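Local coordinates for protein butyrophilin subfamily 1 member A1 (Bos taurus, PDB 4HH8) that probably helps secrete milk-fat droplets and probably inhibits proliferation of activated T cells, this chain being its two-domain immunoglobulin-like extracellular part, at residues Trp51-Glu54 with Ala59-Leu62; Val81-Asp86 with Gly91-Arg96. The protein carries 1 engineered substitution. All blocks are in the same frame, centred on the assembly; numbering follows the deposited sequence.

Interaction 1 of 2, residues Trp51-Glu54 with Ala59-Leu62. Unlike the reference sequence in segment 59-62: Leu62 (reference Val).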
loop_
_atom_site.group_PDB
_atom_site.type_symbol
_atom_site.label_atom_id
_atom_site.label_comp_id
_atom_site.label_asym_id
_atom_site.label_seq_id
_atom_site.Cartn_x
_atom_site.Cartn_y
_atom_site.Cartn_z
ATOM N N TRP A 51 -7.293 -17.771 5.433
ATOM C CA TRP A 51 -7.339 -16.340 5.127
ATOM C C TRP A 51 -8.087 -16.176 3.816
ATOM O O TRP A 51 -7.900 -16.961 2.882
ATOM C CB TRP A 51 -5.932 -15.762 5.007
ATOM C CG TRP A 51 -5.327 -15.286 6.273
ATOM C CD1 TRP A 51 -5.117 -14.005 6.630
ATOM C CD2 TRP A 51 -4.811 -16.090 7.338
ATOM N NE1 TRP A 51 -4.498 -13.946 7.848
ATOM C CE2 TRP A 51 -4.299 -15.215 8.306
ATOM C CE3 TRP A 51 -4.671 -17.471 7.528
ATOM C CZ2 TRP A 51 -3.705 -15.655 9.487
ATOM C CZ3 TRP A 51 -4.078 -17.924 8.705
ATOM C CH2 TRP A 51 -3.601 -17.002 9.676
ATOM N N PHE A 52 -8.968 -15.184 3.745
ATOM C CA PHE A 52 -9.721 -14.958 2.520
ATOM C C PHE A 52 -10.040 -13.485 2.354
ATOM O O PHE A 52 -9.863 -12.679 3.285
ATOM C CB PHE A 52 -10.986 -15.837 2.469
ATOM C CG PHE A 52 -12.019 -15.524 3.535
ATOM C CD1 PHE A 52 -13.087 -14.673 3.256
ATOM C CD2 PHE A 52 -11.937 -16.102 4.801
ATOM C CE1 PHE A 52 -14.046 -14.383 4.199
ATOM C CE2 PHE A 52 -12.896 -15.839 5.763
ATOM C CZ PHE A 52 -13.974 -14.974 5.457
ATOM N N ARG A 53 -10.519 -13.132 1.170
ATOM C CA ARG A 53 -10.863 -11.756 0.899
ATOM C C ARG A 53 -12.371 -11.602 0.828
ATOM O O ARG A 53 -13.037 -11.435 1.851
ATOM C CB ARG A 53 -10.138 -11.284 -0.350
ATOM C CG ARG A 53 -8.677 -10.994 -0.040
ATOM C CD ARG A 53 -7.903 -10.510 -1.193
ATOM N NE ARG A 53 -8.046 -9.079 -1.399
ATOM C CZ ARG A 53 -7.353 -8.406 -2.312
ATOM N NH1 ARG A 53 -6.498 -9.047 -3.090
ATOM N NH2 ARG A 53 -7.531 -7.108 -2.480
ATOM N N GLU A 54 -12.926 -11.726 -0.365
ATOM C CA GLU A 54 -14.350 -11.512 -0.540
ATOM C C GLU A 54 -15.135 -12.822 -0.365
ATOM O O GLU A 54 -16.118 -12.842 0.374
ATOM C CB GLU A 54 -14.623 -10.769 -1.862
ATOM C CG GLU A 54 -14.520 -9.219 -1.699
ATOM C CD GLU A 54 -13.615 -8.531 -2.742
ATOM O OE1 GLU A 54 -13.872 -8.674 -3.970
ATOM O OE2 GLU A 54 -12.644 -7.831 -2.334
ATOM N N ALA A 59 -9.736 -19.445 -1.156
ATOM C CA ALA A 59 -9.156 -18.633 -0.101
ATOM C C ALA A 59 -7.808 -18.103 -0.547
ATOM O O ALA A 59 -7.254 -18.567 -1.536
ATOM C CB ALA A 59 -9.000 -19.458 1.174
ATOM N N VAL A 60 -7.312 -17.092 0.167
ATOM C CA VAL A 60 -5.947 -16.618 0.006
ATOM C C VAL A 60 -4.975 -17.712 0.485
ATOM O O VAL A 60 -3.950 -17.973 -0.153
ATOM C CB VAL A 60 -5.742 -15.296 0.819
ATOM C CG1 VAL A 60 -4.262 -14.877 0.864
ATOM C CG2 VAL A 60 -6.577 -14.213 0.232
ATOM N N PHE A 61 -5.297 -18.317 1.630
ATOM C CA PHE A 61 -4.461 -19.337 2.255
ATOM C C PHE A 61 -5.354 -20.262 3.097
ATOM O O PHE A 61 -6.302 -19.814 3.782
ATOM C CB PHE A 61 -3.315 -18.748 3.092
ATOM C CG PHE A 61 -2.514 -19.801 3.811
ATOM C CD1 PHE A 61 -1.448 -20.436 3.184
ATOM C CD2 PHE A 61 -2.882 -20.223 5.071
ATOM C CE1 PHE A 61 -0.743 -21.452 3.831
ATOM C CE2 PHE A 61 -2.193 -21.254 5.705
ATOM C CZ PHE A 61 -1.120 -21.867 5.089
ATOM N N LEU A 62 -5.104 -21.558 2.971
ATOM C CA LEU A 62 -5.869 -22.547 3.708
ATOM C C LEU A 62 -4.965 -23.668 4.226
ATOM O O LEU A 62 -4.241 -24.319 3.457
ATOM C CB LEU A 62 -7.050 -23.082 2.891
ATOM C CG LEU A 62 -7.976 -24.045 3.640
ATOM C CD1 LEU A 62 -8.543 -23.444 4.944
ATOM C CD2 LEU A 62 -9.125 -24.622 2.744
#

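Interaction 2 of 2, residues Val81-Asp86 with Gly91-Arg96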
loop_
_atom_site.group_PDB
_atom_site.type_symbol
_atom_site.label_atom_id
_atom_site.label_comp_id
_atom_site.label_asym_id
_atom_site.label_seq_id
_atom_site.Cartn_x
_atom_site.Cartn_y
_atom_site.Cartn_z
ATOM N N VAL A 81 2.046 -17.679 -1.060
ATOM C CA VAL A 81 1.537 -17.627 0.319
ATOM C C VAL A 81 2.089 -18.770 1.162
ATOM O O VAL A 81 2.339 -19.864 0.653
ATOM C CB VAL A 81 -0.015 -17.670 0.396
ATOM C CG1 VAL A 81 -0.628 -16.463 -0.284
ATOM C CG2 VAL A 81 -0.568 -18.964 -0.224
ATOM N N SER A 82 2.285 -18.506 2.450
ATOM C CA SER A 82 2.792 -19.496 3.402
ATOM C C SER A 82 2.454 -19.081 4.818
ATOM O O SER A 82 2.303 -17.907 5.107
ATOM C CB SER A 82 4.316 -19.736 3.259
ATOM O OG SER A 82 5.074 -18.578 3.576
ATOM N N LEU A 83 2.385 -20.068 5.703
ATOM C CA LEU A 83 1.983 -19.871 7.068
ATOM C C LEU A 83 3.211 -19.515 7.843
ATOM O O LEU A 83 4.227 -20.198 7.730
ATOM C CB LEU A 83 1.417 -21.181 7.625
ATOM C CG LEU A 83 0.779 -21.123 9.008
ATOM C CD1 LEU A 83 -0.362 -20.094 9.042
ATOM C CD2 LEU A 83 0.323 -22.520 9.378
ATOM N N VAL A 84 3.132 -18.422 8.595
ATOM C CA VAL A 84 4.131 -18.120 9.621
ATOM C C VAL A 84 3.617 -18.716 10.949
ATOM O O VAL A 84 2.488 -18.437 11.379
ATOM C CB VAL A 84 4.398 -16.620 9.747
ATOM C CG1 VAL A 84 5.473 -16.343 10.847
ATOM C CG2 VAL A 84 4.831 -16.045 8.398
ATOM N N GLU A 85 4.435 -19.552 11.572
ATOM C CA GLU A 85 3.979 -20.369 12.689
ATOM C C GLU A 85 5.019 -20.551 13.777
ATOM O O GLU A 85 4.895 -21.471 14.571
ATOM C CB GLU A 85 3.532 -21.748 12.171
ATOM C CG GLU A 85 4.648 -22.502 11.429
ATOM C CD GLU A 85 4.195 -23.806 10.789
ATOM O OE1 GLU A 85 3.329 -24.523 11.350
ATOM O OE2 GLU A 85 4.734 -24.120 9.697
ATOM N N ASP A 86 6.020 -19.667 13.858
ATOM C CA ASP A 86 6.985 -19.704 14.981
ATOM C C ASP A 86 6.250 -19.797 16.322
ATOM O O ASP A 86 6.746 -20.401 17.264
ATOM C CB ASP A 86 7.868 -18.424 15.054
ATOM C CG ASP A 86 8.237 -17.848 13.690
ATOM O OD1 ASP A 86 8.540 -18.628 12.750
ATOM O OD2 ASP A 86 8.256 -16.586 13.575
ATOM N N GLY A 91 -0.886 -19.736 19.729
ATOM C CA GLY A 91 -2.095 -19.292 19.050
ATOM C C GLY A 91 -1.880 -18.149 18.078
ATOM O O GLY A 91 -2.825 -17.644 17.504
ATOM N N SER A 92 -0.626 -17.780 17.871
ATOM C CA SER A 92 -0.255 -16.656 17.030
ATOM C C SER A 92 0.410 -17.110 15.730
ATOM O O SER A 92 1.417 -17.824 15.758
ATOM C CB SER A 92 0.683 -15.733 17.811
ATOM O OG SER A 92 0.812 -14.492 17.140
ATOM N N VAL A 93 -0.203 -16.736 14.601
ATOM C CA VAL A 93 0.260 -17.146 13.268
ATOM C C VAL A 93 0.091 -15.992 12.300
ATOM O O VAL A 93 -0.468 -14.969 12.651
ATOM C CB VAL A 93 -0.532 -18.372 12.692
ATOM C CG1 VAL A 93 -0.449 -19.528 13.610
ATOM C CG2 VAL A 93 -1.971 -18.028 12.434
ATOM N N ALA A 94 0.572 -16.158 11.074
ATOM C CA ALA A 94 0.355 -15.127 10.066
ATOM C C ALA A 94 0.455 -15.830 8.745
ATOM O O ALA A 94 0.977 -16.939 8.688
ATOM C CB ALA A 94 1.407 -14.027 10.173
ATOM N N VAL A 95 -0.086 -15.200 7.707
ATOM C CA VAL A 95 0.103 -15.639 6.338
ATOM C C VAL A 95 1.073 -14.645 5.763
ATOM O O VAL A 95 0.838 -13.438 5.877
ATOM C CB VAL A 95 -1.221 -15.656 5.534
ATOM C CG1 VAL A 95 -0.963 -15.798 4.023
ATOM C CG2 VAL A 95 -2.030 -16.840 5.966
ATOM N N ARG A 96 2.185 -15.153 5.223
ATOM C CA ARG A 96 3.138 -14.372 4.480
ATOM C C ARG A 96 2.724 -14.330 2.999
ATOM O O ARG A 96 2.543 -15.384 2.367
ATOM C CB ARG A 96 4.546 -14.941 4.628
ATOM C CG ARG A 96 5.626 -13.983 4.065
ATOM C CD ARG A 96 7.078 -14.404 4.382
ATOM N NE ARG A 96 7.403 -15.728 3.868
ATOM C CZ ARG A 96 8.445 -16.032 3.081
ATOM N NH1 ARG A 96 9.314 -15.094 2.689
ATOM N NH2 ARG A 96 8.632 -17.298 2.686
HETATM O O HOH W 1 4.892 -16.886 1.449
HETATM O O HOH W 2 3.607 -17.666 14.582
#

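Interaction 1 of 2, residues Trp51-Glu54 with Ala59-Leu62
Trp51 and Phe61 leave their strands on the same face of the sheet, and their rings meet at a slant: CE3, on the six-membered part of the indole, lies 4.1 Å from Phe61 CD2, with the two planes inclined by about 68°. Phe61 reaches this place because its CG stands anti to the backbone N (chi1 176°), while the Trp51 side chain leans to the side of its own backbone N. Beneath the rings the backbones form an antiparallel hydrogen-bonded pair. Trp51 N donates to Phe61 O at 2.8 Å, and Phe61 N returns a bond to Trp51 O at 3.2 Å, nearly straight at 165°. The same Trp51 O also takes a weak, bent bond from Val60 N, 2.8 Å away, so that two consecutive amides share one carbonyl. Ala59 CB presses against this oxygen too, at 3.2 Å. Val60 points toward the opposite segment: its CB is 4.2 Å from Trp51 CB, and its CG2 branch lies across the aliphatic stem of Arg53, 3.9 Å from CG. The Arg53 chain is bent at chi3, and its guanidinium is held by the carbonyl of Ser103 and, weakly, by the hydroxyl of Tyr77. The Trp51 side chain also touches Cys110, which is disulfide-bonded to Cys36, placing the indole beside the core disulfide. Val60 and Phe61 both facing Trp51 make a classic beta bulge, here at the start of the second strand of the C-C' hairpin in a V-type immunoglobulin domain.

Interaction 2 of 2, residues Val81-Asp86 with Gly91-Arg96
Arg96 runs its side chain past Ser82 and Val84 on the neighbouring antiparallel strand. Its CB sits 3.7 Å from Ser82 O, with Ser82 OG and Val84 CG2 only slightly farther off, the arginine and valine side chains crossing at about a right angle. CG continues anti to the backbone N, the chain bends at chi3 (59°), and Ser82 OG lies at the guanidinium edge, near its plane, 3.7 Å from NE and 3.9 Å from NH2, at van der Waals range. The remaining nitrogen, NH1, makes a salt bridge to Asp31, which fixes the tip. Water 1 ties the two residues together, 2.7 Å from Ser82 OG and donating to Arg96 O at 2.9 Å. Farther along the same face Val84 CB packs on Ala94 CB at 4.0 Å. Four backbone hydrogen bonds join the strands, two in the Ser82-Arg96 pair and two in the Val84-Ala94 pair. Between them Leu83 and Val95 form a non-hydrogen-bonded pair on the other face, where Leu83 CD1 comes within 3.4 Å of Ala94 O and also packs on Val93. That face meets strands 48-52 and 61-64 of the opposing sheet. Within its own four-stranded sheet, strand 92-97 runs between strand 32-39 and strand 81-85, the latter at the edge.

Overall arrangement
Interaction 1 and interaction 2 are two hairpins of the N-terminal V-type domain, interaction 1 closing before interaction 2 opens along the chain; they lie one in each sheet of its beta sandwich, with centres about 13 Å apart. They face each other across the hydrophobic core. Val95 meets the aromatic pair of interaction 1, its CG2 lying 3.6 Å from Phe61 CD2, and Trp51 CH2 reaches Val93 CG2 at 3.4 Å. Val81 CG2 also lies against Val60 O, 3.5 Å away, bringing the bulge of 59-62 up to the start of 81-86. Ser82, Val84, Ala94 and Arg96 point to the other face of their sheet, the one turned from interaction 1.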